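Local coordinates for putative uncharacterized protein (Chaetomium thermophilum, PDB 5T8V) that probably acts as a cohesin loader that binds chromatin, as part of a fungal Scc2 protein whose C-terminal fragment is built from HEAT repeats, at residues L1232-L1237 / K1243-F1248; K1251-I1256 / V1298-R1303; Q1255-I1260 / A1306-S1311; G1292-L1297 / T1382-L1387. All coordinates share one frame; numbering follows the deposited sequence.

Contact 1 of 4, residues L1232-L1237 / K1243-F1248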
# COMPACT_ATOMS: atom_id res chain seq x y z
N LEU A 1232 -23.15 -22.84 -4.13
CA LEU A 1232 -23.00 -23.08 -5.56
C LEU A 1232 -24.37 -23.06 -6.24
O LEU A 1232 -24.57 -22.35 -7.23
CB LEU A 1232 -22.30 -24.42 -5.82
CG LEU A 1232 -20.85 -24.61 -5.38
CD1 LEU A 1232 -20.03 -23.34 -5.58
CD2 LEU A 1232 -20.77 -25.12 -3.94
N PHE A 1233 -25.31 -23.84 -5.71
CA PHE A 1233 -26.66 -23.89 -6.26
C PHE A 1233 -27.19 -22.48 -6.53
O PHE A 1233 -27.44 -22.10 -7.68
CB PHE A 1233 -27.58 -24.64 -5.29
CG PHE A 1233 -28.83 -25.19 -5.93
CD1 PHE A 1233 -29.31 -24.70 -7.14
CD2 PHE A 1233 -29.54 -26.21 -5.31
CE1 PHE A 1233 -30.45 -25.22 -7.71
CE2 PHE A 1233 -30.69 -26.73 -5.87
CZ PHE A 1233 -31.14 -26.23 -7.08
N MET A 1234 -27.34 -21.68 -5.48
CA MET A 1234 -27.87 -20.34 -5.65
C MET A 1234 -27.00 -19.51 -6.58
O MET A 1234 -27.52 -18.66 -7.32
CB MET A 1234 -28.01 -19.65 -4.29
CG MET A 1234 -29.17 -20.19 -3.47
SD MET A 1234 -29.78 -19.01 -2.24
CE MET A 1234 -30.45 -17.73 -3.29
N GLU A 1235 -25.68 -19.73 -6.57
CA GLU A 1235 -24.83 -19.00 -7.49
C GLU A 1235 -25.25 -19.26 -8.93
O GLU A 1235 -25.33 -18.34 -9.74
CB GLU A 1235 -23.36 -19.38 -7.28
CG GLU A 1235 -22.39 -18.49 -8.03
CD GLU A 1235 -20.96 -18.62 -7.54
OE1 GLU A 1235 -20.26 -19.54 -8.00
OE2 GLU A 1235 -20.55 -17.81 -6.69
N VAL A 1236 -25.55 -20.52 -9.26
CA VAL A 1236 -26.04 -20.85 -10.59
C VAL A 1236 -27.37 -20.16 -10.84
O VAL A 1236 -27.67 -19.75 -11.97
CB VAL A 1236 -26.14 -22.37 -10.76
CG1 VAL A 1236 -26.76 -22.73 -12.11
CG2 VAL A 1236 -24.77 -23.01 -10.62
N LEU A 1237 -28.20 -20.02 -9.80
CA LEU A 1237 -29.46 -19.30 -9.93
C LEU A 1237 -29.28 -17.80 -10.05
O LEU A 1237 -30.27 -17.08 -10.16
CB LEU A 1237 -30.37 -19.63 -8.75
CG LEU A 1237 -31.25 -20.87 -8.90
CD1 LEU A 1237 -32.38 -20.60 -9.89
CD2 LEU A 1237 -30.44 -22.08 -9.34
N LYS A 1243 -38.02 -13.62 -10.27
CA LYS A 1243 -38.51 -14.28 -9.06
C LYS A 1243 -38.23 -15.77 -9.06
O LYS A 1243 -38.51 -16.43 -8.05
CB LYS A 1243 -40.02 -14.04 -8.91
CG LYS A 1243 -40.40 -12.60 -8.64
CD LYS A 1243 -41.90 -12.44 -8.46
CE LYS A 1243 -42.29 -11.00 -8.18
NZ LYS A 1243 -43.76 -10.84 -7.99
N ASN A 1244 -37.70 -16.33 -10.15
CA ASN A 1244 -37.40 -17.76 -10.18
C ASN A 1244 -36.45 -18.14 -9.05
O ASN A 1244 -36.54 -19.26 -8.52
CB ASN A 1244 -36.80 -18.14 -11.53
CG ASN A 1244 -36.93 -19.62 -11.81
OD1 ASN A 1244 -35.97 -20.38 -11.70
ND2 ASN A 1244 -38.13 -20.04 -12.19
N ARG A 1245 -35.55 -17.24 -8.67
CA ARG A 1245 -34.71 -17.47 -7.50
C ARG A 1245 -35.52 -17.37 -6.22
O ARG A 1245 -35.43 -18.24 -5.34
CB ARG A 1245 -33.54 -16.48 -7.49
CG ARG A 1245 -32.74 -16.44 -6.21
CD ARG A 1245 -31.36 -15.84 -6.44
NE ARG A 1245 -30.73 -15.40 -5.20
CZ ARG A 1245 -29.45 -15.04 -5.10
NH1 ARG A 1245 -28.65 -15.09 -6.16
NH2 ARG A 1245 -28.96 -14.66 -3.93
N VAL A 1246 -36.35 -16.33 -6.10
CA VAL A 1246 -37.21 -16.16 -4.93
C VAL A 1246 -37.90 -17.47 -4.59
O VAL A 1246 -37.77 -18.01 -3.49
CB VAL A 1246 -38.24 -15.04 -5.16
CG1 VAL A 1246 -39.29 -15.02 -4.05
CG2 VAL A 1246 -37.54 -13.69 -5.24
N LYS A 1247 -38.65 -18.01 -5.56
CA LYS A 1247 -39.43 -19.22 -5.29
C LYS A 1247 -38.55 -20.33 -4.75
O LYS A 1247 -38.96 -21.06 -3.84
CB LYS A 1247 -40.16 -19.67 -6.56
CG LYS A 1247 -41.14 -20.82 -6.34
CD LYS A 1247 -42.23 -20.44 -5.34
CE LYS A 1247 -43.25 -21.56 -5.17
NZ LYS A 1247 -42.64 -22.79 -4.59
N PHE A 1248 -37.34 -20.47 -5.29
CA PHE A 1248 -36.42 -21.48 -4.77
C PHE A 1248 -36.28 -21.34 -3.26
O PHE A 1248 -36.53 -22.29 -2.50
CB PHE A 1248 -35.06 -21.37 -5.45
CG PHE A 1248 -34.01 -22.26 -4.84
CD1 PHE A 1248 -34.04 -23.63 -5.04
CD2 PHE A 1248 -32.99 -21.72 -4.07
CE1 PHE A 1248 -33.08 -24.45 -4.49
CE2 PHE A 1248 -32.02 -22.54 -3.51
CZ PHE A 1248 -32.07 -23.90 -3.72

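Contact 2 of 4, residues K1251-I1256 / V1298-R1303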
# COMPACT_ATOMS: atom_id res chain seq x y z
N LYS A 1251 -39.36 -22.42 -1.75
CA LYS A 1251 -39.44 -23.88 -1.75
C LYS A 1251 -38.62 -24.47 -0.60
O LYS A 1251 -39.08 -25.39 0.08
CB LYS A 1251 -38.96 -24.43 -3.10
CG LYS A 1251 -39.05 -25.96 -3.22
CD LYS A 1251 -40.41 -26.52 -2.79
CE LYS A 1251 -41.57 -25.92 -3.58
NZ LYS A 1251 -41.53 -26.29 -5.02
N LEU A 1252 -37.42 -23.94 -0.37
CA LEU A 1252 -36.65 -24.36 0.80
C LEU A 1252 -37.51 -24.28 2.05
O LEU A 1252 -37.65 -25.27 2.79
CB LEU A 1252 -35.40 -23.49 0.96
CG LEU A 1252 -34.18 -23.87 0.13
CD1 LEU A 1252 -33.19 -22.71 0.09
CD2 LEU A 1252 -33.53 -25.11 0.70
N VAL A 1253 -38.12 -23.12 2.30
CA VAL A 1253 -38.99 -22.97 3.46
C VAL A 1253 -40.09 -24.02 3.43
O VAL A 1253 -40.40 -24.64 4.45
CB VAL A 1253 -39.58 -21.54 3.50
CG1 VAL A 1253 -40.52 -21.38 4.69
CG2 VAL A 1253 -38.46 -20.51 3.57
N SER A 1254 -40.68 -24.25 2.25
CA SER A 1254 -41.77 -25.22 2.16
C SER A 1254 -41.28 -26.63 2.46
O SER A 1254 -42.06 -27.47 2.92
CB SER A 1254 -42.40 -25.16 0.77
OG SER A 1254 -43.01 -23.90 0.55
N GLN A 1255 -40.00 -26.91 2.21
CA GLN A 1255 -39.45 -28.22 2.53
C GLN A 1255 -39.27 -28.42 4.03
O GLN A 1255 -38.95 -29.54 4.45
CB GLN A 1255 -38.10 -28.41 1.82
CG GLN A 1255 -38.23 -28.76 0.35
CD GLN A 1255 -38.44 -30.25 0.12
OE1 GLN A 1255 -37.70 -31.08 0.65
NE2 GLN A 1255 -39.45 -30.59 -0.67
N ILE A 1256 -39.47 -27.38 4.84
CA ILE A 1256 -39.34 -27.51 6.29
C ILE A 1256 -40.66 -27.83 6.97
O ILE A 1256 -40.66 -28.29 8.12
CB ILE A 1256 -38.72 -26.24 6.89
CG1 ILE A 1256 -37.45 -25.84 6.13
CG2 ILE A 1256 -38.37 -26.46 8.36
CD1 ILE A 1256 -36.89 -24.49 6.50
N VAL A 1298 -38.12 -14.24 4.59
CA VAL A 1298 -38.56 -14.10 5.97
C VAL A 1298 -40.07 -14.02 6.04
O VAL A 1298 -40.67 -14.39 7.06
CB VAL A 1298 -37.89 -12.88 6.64
CG1 VAL A 1298 -36.38 -12.98 6.57
CG2 VAL A 1298 -38.37 -11.58 5.99
N ALA A 1299 -40.72 -13.54 4.98
CA ALA A 1299 -42.17 -13.57 4.93
C ALA A 1299 -42.68 -15.00 4.90
O ALA A 1299 -43.66 -15.34 5.58
CB ALA A 1299 -42.67 -12.80 3.70
N ALA A 1300 -42.03 -15.87 4.11
CA ALA A 1300 -42.44 -17.26 4.06
C ALA A 1300 -42.14 -17.99 5.36
O ALA A 1300 -42.90 -18.87 5.78
CB ALA A 1300 -41.75 -17.96 2.89
N MET A 1301 -41.04 -17.63 6.02
CA MET A 1301 -40.70 -18.26 7.29
C MET A 1301 -41.68 -17.84 8.39
O MET A 1301 -42.14 -18.68 9.16
CB MET A 1301 -39.27 -17.90 7.69
CG MET A 1301 -38.21 -18.46 6.75
SD MET A 1301 -36.52 -18.30 7.37
CE MET A 1301 -36.31 -16.52 7.34
N GLU A 1302 -42.01 -16.55 8.46
CA GLU A 1302 -43.03 -16.10 9.40
C GLU A 1302 -44.37 -16.75 9.10
O GLU A 1302 -45.11 -17.13 10.02
CB GLU A 1302 -43.15 -14.57 9.35
CG GLU A 1302 -41.92 -13.83 9.84
CD GLU A 1302 -42.01 -12.34 9.60
OE1 GLU A 1302 -43.03 -11.88 9.05
OE2 GLU A 1302 -41.05 -11.62 9.97
N ARG A 1303 -44.72 -16.88 7.82
CA ARG A 1303 -45.99 -17.50 7.45
C ARG A 1303 -46.04 -18.95 7.91
O ARG A 1303 -47.02 -19.39 8.52
CB ARG A 1303 -46.19 -17.39 5.93
CG ARG A 1303 -47.54 -17.89 5.44
CD ARG A 1303 -47.85 -17.39 4.03
NE ARG A 1303 -46.79 -17.72 3.07
CZ ARG A 1303 -45.84 -16.89 2.65
NH1 ARG A 1303 -45.80 -15.63 3.08
NH2 ARG A 1303 -44.94 -17.31 1.78

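Contact 3 of 4, residues Q1255-I1260 / A1306-S1311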
# COMPACT_ATOMS: atom_id res chain seq x y z
N GLN A 1255 -40.00 -26.91 2.21
CA GLN A 1255 -39.45 -28.22 2.53
C GLN A 1255 -39.27 -28.42 4.03
O GLN A 1255 -38.95 -29.54 4.45
CB GLN A 1255 -38.10 -28.41 1.82
CG GLN A 1255 -38.23 -28.76 0.35
CD GLN A 1255 -38.44 -30.25 0.12
OE1 GLN A 1255 -37.70 -31.08 0.65
NE2 GLN A 1255 -39.45 -30.59 -0.67
N ILE A 1256 -39.47 -27.38 4.84
CA ILE A 1256 -39.34 -27.51 6.29
C ILE A 1256 -40.66 -27.83 6.97
O ILE A 1256 -40.66 -28.29 8.12
CB ILE A 1256 -38.72 -26.24 6.89
CG1 ILE A 1256 -37.45 -25.84 6.13
CG2 ILE A 1256 -38.37 -26.46 8.36
CD1 ILE A 1256 -36.89 -24.49 6.50
N ASP A 1257 -41.79 -27.60 6.29
CA ASP A 1257 -43.10 -27.92 6.86
C ASP A 1257 -43.13 -29.38 7.28
O ASP A 1257 -42.31 -30.18 6.81
CB ASP A 1257 -44.21 -27.63 5.84
CG ASP A 1257 -45.49 -27.16 6.50
OD1 ASP A 1257 -45.66 -27.40 7.71
OD2 ASP A 1257 -46.33 -26.55 5.80
N PHE A 1258 -44.07 -29.75 8.15
CA PHE A 1258 -44.07 -31.09 8.71
C PHE A 1258 -45.48 -31.48 9.11
O PHE A 1258 -46.37 -30.64 9.26
CB PHE A 1258 -43.14 -31.18 9.93
CG PHE A 1258 -43.40 -30.14 10.97
CD1 PHE A 1258 -42.82 -28.89 10.87
CD2 PHE A 1258 -44.22 -30.41 12.05
CE1 PHE A 1258 -43.06 -27.92 11.83
CE2 PHE A 1258 -44.46 -29.45 13.01
CZ PHE A 1258 -43.88 -28.21 12.90
N ASP A 1259 -45.67 -32.79 9.27
CA ASP A 1259 -46.93 -33.37 9.73
C ASP A 1259 -46.60 -34.37 10.83
O ASP A 1259 -46.03 -35.43 10.55
CB ASP A 1259 -47.67 -34.05 8.58
CG ASP A 1259 -49.17 -34.14 8.81
OD1 ASP A 1259 -49.59 -34.10 9.99
OD2 ASP A 1259 -49.92 -34.24 7.82
N ILE A 1260 -46.93 -34.02 12.07
CA ILE A 1260 -46.67 -34.90 13.21
C ILE A 1260 -47.23 -36.27 12.88
O ILE A 1260 -48.45 -36.43 12.69
CB ILE A 1260 -47.25 -34.32 14.51
CG1 ILE A 1260 -46.49 -33.05 14.89
CG2 ILE A 1260 -47.15 -35.35 15.64
CD1 ILE A 1260 -47.07 -32.31 16.08
N ALA A 1306 -46.11 -19.19 11.81
CA ALA A 1306 -47.42 -18.80 12.32
C ALA A 1306 -48.52 -19.77 11.91
O ALA A 1306 -49.57 -19.79 12.55
CB ALA A 1306 -47.77 -17.39 11.84
N SER A 1307 -48.30 -20.57 10.87
CA SER A 1307 -49.30 -21.54 10.43
C SER A 1307 -49.22 -22.85 11.20
O SER A 1307 -50.21 -23.29 11.78
CB SER A 1307 -49.14 -21.80 8.92
OG SER A 1307 -49.42 -20.63 8.17
N THR A 1308 -48.04 -23.48 11.23
CA THR A 1308 -47.90 -24.77 11.89
C THR A 1308 -47.66 -24.62 13.39
O THR A 1308 -48.19 -25.40 14.19
CB THR A 1308 -46.75 -25.56 11.25
OG1 THR A 1308 -46.92 -25.57 9.83
CG2 THR A 1308 -46.74 -27.00 11.77
N GLY A 1309 -46.86 -23.63 13.78
CA GLY A 1309 -46.64 -23.36 15.19
C GLY A 1309 -47.92 -23.12 15.97
O GLY A 1309 -47.93 -23.27 17.19
N ALA A 1310 -49.00 -22.74 15.28
CA ALA A 1310 -50.30 -22.65 15.93
C ALA A 1310 -50.75 -24.03 16.41
O ALA A 1310 -50.99 -24.24 17.60
CB ALA A 1310 -51.33 -22.06 14.96
N SER A 1311 -50.84 -24.99 15.48
CA SER A 1311 -51.21 -26.35 15.85
C SER A 1311 -50.26 -26.90 16.91
O SER A 1311 -50.70 -27.38 17.97
CB SER A 1311 -51.21 -27.24 14.61
OG SER A 1311 -52.12 -26.76 13.64

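Contact 4 of 4, residues G1292-L1297 / T1382-L1387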
# COMPACT_ATOMS: atom_id res chain seq x y z
N GLY A 1292 -35.70 -7.84 -1.75
CA GLY A 1292 -36.97 -8.48 -2.02
C GLY A 1292 -36.91 -9.98 -1.86
O GLY A 1292 -37.87 -10.60 -1.38
N GLU A 1293 -35.79 -10.59 -2.25
CA GLU A 1293 -35.61 -12.03 -2.05
C GLU A 1293 -35.65 -12.38 -0.57
O GLU A 1293 -36.41 -13.25 -0.14
CB GLU A 1293 -34.29 -12.49 -2.67
CG GLU A 1293 -34.32 -12.61 -4.19
CD GLU A 1293 -32.97 -13.02 -4.75
OE1 GLU A 1293 -32.07 -13.34 -3.96
OE2 GLU A 1293 -32.83 -13.02 -6.00
N ILE A 1294 -34.82 -11.71 0.23
CA ILE A 1294 -34.77 -12.00 1.66
C ILE A 1294 -36.06 -11.58 2.35
O ILE A 1294 -36.48 -12.21 3.32
CB ILE A 1294 -33.54 -11.32 2.31
CG1 ILE A 1294 -33.53 -11.58 3.82
CG2 ILE A 1294 -33.54 -9.83 2.02
CD1 ILE A 1294 -32.25 -11.14 4.50
N HIS A 1295 -36.71 -10.51 1.87
CA HIS A 1295 -37.97 -10.09 2.48
C HIS A 1295 -39.06 -11.13 2.24
O HIS A 1295 -39.81 -11.48 3.16
CB HIS A 1295 -38.39 -8.73 1.92
CG HIS A 1295 -39.67 -8.21 2.51
ND1 HIS A 1295 -39.82 -7.95 3.85
CD2 HIS A 1295 -40.86 -7.91 1.93
CE1 HIS A 1295 -41.05 -7.51 4.08
NE2 HIS A 1295 -41.69 -7.47 2.93
N SER A 1296 -39.16 -11.63 1.01
CA SER A 1296 -40.11 -12.70 0.73
C SER A 1296 -39.73 -13.98 1.46
O SER A 1296 -40.61 -14.77 1.83
CB SER A 1296 -40.19 -12.95 -0.78
OG SER A 1296 -40.59 -11.78 -1.47
N LEU A 1297 -38.44 -14.19 1.69
CA LEU A 1297 -37.99 -15.37 2.43
C LEU A 1297 -38.46 -15.32 3.87
O LEU A 1297 -39.12 -16.24 4.36
CB LEU A 1297 -36.46 -15.48 2.35
CG LEU A 1297 -35.81 -16.55 3.23
CD1 LEU A 1297 -36.36 -17.93 2.91
CD2 LEU A 1297 -34.29 -16.53 3.05
N THR A 1382 -34.93 -13.91 13.00
CA THR A 1382 -34.44 -12.74 13.71
C THR A 1382 -33.02 -12.40 13.29
O THR A 1382 -32.68 -11.22 13.09
CB THR A 1382 -34.50 -12.97 15.22
OG1 THR A 1382 -33.66 -14.07 15.58
CG2 THR A 1382 -35.93 -13.25 15.67
N TYR A 1383 -32.17 -13.42 13.13
CA TYR A 1383 -30.80 -13.17 12.71
C TYR A 1383 -30.75 -12.44 11.37
O TYR A 1383 -29.88 -11.58 11.16
CB TYR A 1383 -30.03 -14.49 12.61
CG TYR A 1383 -28.66 -14.34 11.97
CD1 TYR A 1383 -27.61 -13.75 12.66
CD2 TYR A 1383 -28.43 -14.78 10.68
CE1 TYR A 1383 -26.37 -13.61 12.08
CE2 TYR A 1383 -27.19 -14.65 10.09
CZ TYR A 1383 -26.16 -14.06 10.80
OH TYR A 1383 -24.92 -13.92 10.21
N LEU A 1384 -31.67 -12.75 10.46
CA LEU A 1384 -31.72 -12.06 9.18
C LEU A 1384 -32.28 -10.65 9.34
O LEU A 1384 -31.77 -9.70 8.75
CB LEU A 1384 -32.54 -12.86 8.17
CG LEU A 1384 -32.03 -14.24 7.75
CD1 LEU A 1384 -32.92 -14.81 6.65
CD2 LEU A 1384 -30.58 -14.18 7.29
N ARG A 1385 -33.35 -10.51 10.13
CA ARG A 1385 -33.96 -9.20 10.32
C ARG A 1385 -32.95 -8.21 10.89
O ARG A 1385 -32.93 -7.03 10.50
CB ARG A 1385 -35.17 -9.32 11.25
CG ARG A 1385 -36.25 -10.26 10.73
CD ARG A 1385 -37.08 -9.62 9.63
NE ARG A 1385 -38.09 -8.71 10.16
CZ ARG A 1385 -39.02 -8.11 9.42
NH1 ARG A 1385 -39.90 -7.29 9.99
NH2 ARG A 1385 -39.08 -8.33 8.11
N ARG A 1386 -32.09 -8.66 11.81
CA ARG A 1386 -31.07 -7.77 12.36
C ARG A 1386 -29.84 -7.71 11.48
O ARG A 1386 -29.13 -6.69 11.49
CB ARG A 1386 -30.68 -8.23 13.77
CG ARG A 1386 -29.64 -7.34 14.43
CD ARG A 1386 -30.05 -6.92 15.84
NE ARG A 1386 -29.18 -5.87 16.36
CZ ARG A 1386 -29.36 -5.26 17.53
NH1 ARG A 1386 -30.37 -5.60 18.32
NH2 ARG A 1386 -28.51 -4.32 17.92
N LEU A 1387 -29.57 -8.75 10.70
CA LEU A 1387 -28.38 -8.77 9.85
C LEU A 1387 -28.50 -7.83 8.66
O LEU A 1387 -27.49 -7.51 8.03
CB LEU A 1387 -28.12 -10.20 9.35
CG LEU A 1387 -26.98 -10.38 8.34
CD1 LEU A 1387 -25.66 -9.91 8.93
CD2 LEU A 1387 -26.88 -11.83 7.90

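Contact 1 of 4, residues L1232-L1237 / K1243-F1248
Arg1245 NE makes a salt bridge to Glu1293 of helix 1291-1319, while Met1234 lays its CE methyl over one face of the same guanidinium, with CE 3.4 Å from Arg1245 CZ. The two side chains cross at about a right angle: the arginine runs extended from CG to NE, and the methionine, bent at chi3 (66°), swings its methyl onto it. Further back, Met1234 CG rests 3.7 Å from Phe1248 CE2, so one side chain spans the charged and the aromatic parts of the interface. In the aromatic part the edge of Phe1248 is turned to the face of Phe1233, ring centroids 4.6 Å apart and planes inclined at 50°. The nearest atoms are Phe1248 CE1 and Phe1233 CE2, 3.6 Å apart, and the approach is shifted toward the rim of the Phe1233 ring. With CG anti to the backbone N (chi1 -159°), Phe1233 brings its ring round to the partner helix. A leucine at Phe1233 would probably leave the Phe1248 edge without an aromatic face and open a gap beside Ala1203 and Ile1207 of helix 1200-1213. Tyr1200 gives Phe1248 a second edge-to-face neighbour. Helices 1231-1240 and 1243-1254, joined by a short turn, form an antiparallel helical hairpin, consistent with the helical-repeat architecture of this HEAT-repeat protein.

Contact 2 of 4, residues K1251-I1256 / V1298-R1303
A knobs-into-holes contact joins helices 1243-1254 and 1291-1319, with Val1253 as the knob set against Ala1300 and Met1301. Leu1297 and Leu1304, one turn to each side along the long helix, complete the four-residue hole. The two methyls of the valine divide the work. Val1253 CG1 approaches Ala1300, lying 3.6 Å from its carbonyl O and 4.1 Å from its CB. Val1253 CG2 meets Met1301 CG at 3.8 Å, the two side chains crossing at about a right angle. This split follows from the valine torsion: CG1 is anti to the backbone N (chi1 179°), while CG2 lies beside that N and faces the methionine. The small Ala1300 is consistent with the close approach of the backbones, Val1253 CA lying 6.3 Å from Met1301 CA. The methionine, bent at chi3, carries its CE on to Leu1384 of helix 1364-1387, with Met1301 CE 3.9 Å from Leu1384 CD1, and thereby links the valine to a third helix. All three touching residues are buried, and no hydrogen bond crosses between the segments; the fit is one of branched methyls against a methyl and a thioether chain. A polar link lies beside this apolar centre, where Glu1302 forms a salt bridge with Arg1381. Such close helix-on-helix interdigitation is the usual way in which an all-helical, HEAT-repeat solenoid builds its continuous hydrophobic core.

Contact 3 of 4, residues Q1255-I1260 / A1306-S1311
Thr1308 carries the tight side of this contact with both of its branches, while the outer side, at Asp1257, lies at the protein surface. Thr1308 CG2 sits over one face of the Phe1258 ring, 3.6 Å from Phe1258 CE2. With OG1 beside the backbone N (chi1 -50°) the hydroxyl turns to the aspartate, and CG2, anti to that N, goes to the ring. Leu1374 and Val1312 also touch Phe1258, so the ring is wedged between helices 1364-1387 and 1291-1319. On the solvent side, Thr1308 OG1 donates to Asp1257 OD1 at 3.1 Å, on the syn side and 30° out of the carboxylate plane. Phe1258 N gives the same Asp1257 OD1 a second bond of 2.9 Å, from the anti side and the opposite face of that plane. This double grip would limit rotation of an otherwise exposed carboxylate. A valine in place of Thr1308 would probably cost Asp1257 OD1 its cross-segment donor and set the carboxylate freer to turn. Here a surface loop, leading from helix 1243-1254 to helix 1271-1284, is strapped to the long helix 1291-1319 of the helical solenoid.

Contact 4 of 4, residues G1292-L1297 / T1382-L1387
Apolar contacts carry the buried side, where Leu1384 faces both Ile1294 and Leu1297. Ile1294 CD1 reaches Leu1384 CB at 4.1 Å, the side chains crossing at a slant. The isoleucine gets there by running out straight, CG1 anti to the backbone N (chi1 177°) and the chain extended beyond it. At the end of the same leucine, Leu1384 CD1 lies 4.2 Å from Leu1297 CD2. Tyr1388 also packs on Ile1294 and Tyr1288 on Leu1297, extending the apolar layer past the two segments. The polar contact is at the outer margin: His1295 ND1 and Arg1385 NH2 are 4.3 Å apart, each near the plane of the other group, edge facing edge. That is too long for a hydrogen bond, and the arginine side chain leans instead on Val1298 and Glu1302, while the Ser1296 hydroxyl, away from Leu1384, bonds back to Gly1292 O within its own helix. The helix segments run roughly antiparallel with a crossing angle of -148°, and the segment axes come no closer than 11.0 Å, a spacing bridged by long aliphatic side chains. With no hydrogen bond or salt bridge across it, the contact depends on aliphatic packing around Leu1384; were His1295 protonated, its proximity to the arginine would be expected to be mildly unfavourable, though the nearby Glu1302 carboxylate would probably offset this, so the chemistry points to adhesion through the hydrocarbon side.

Overall arrangement
All four contacts lie toward the C-terminal end, their centres about 37 to 54 Å from the centre of the chain. Helix 1243-1254 passes from contact 1 to contact 2, whose centres are 15 Å apart, and helix 1291-1319 runs through contacts 2, 3 and 4. Contacts 2 and 3 are 10 Å apart and share Gln1255 and Ile1256, so the loop of contact 3 continues from the helix of contact 2. Contact 4 touches contact 1 through Arg1245 NE and Glu1293 OE1, 2.8 Å apart, and contact 2 through Val1253 CG2 and Leu1297 CD1. Contacts 1 and 3 have centres 24 Å apart and do not touch. Together they join helices 1231-1240, 1243-1254, 1291-1319 and 1364-1387 into one packed group.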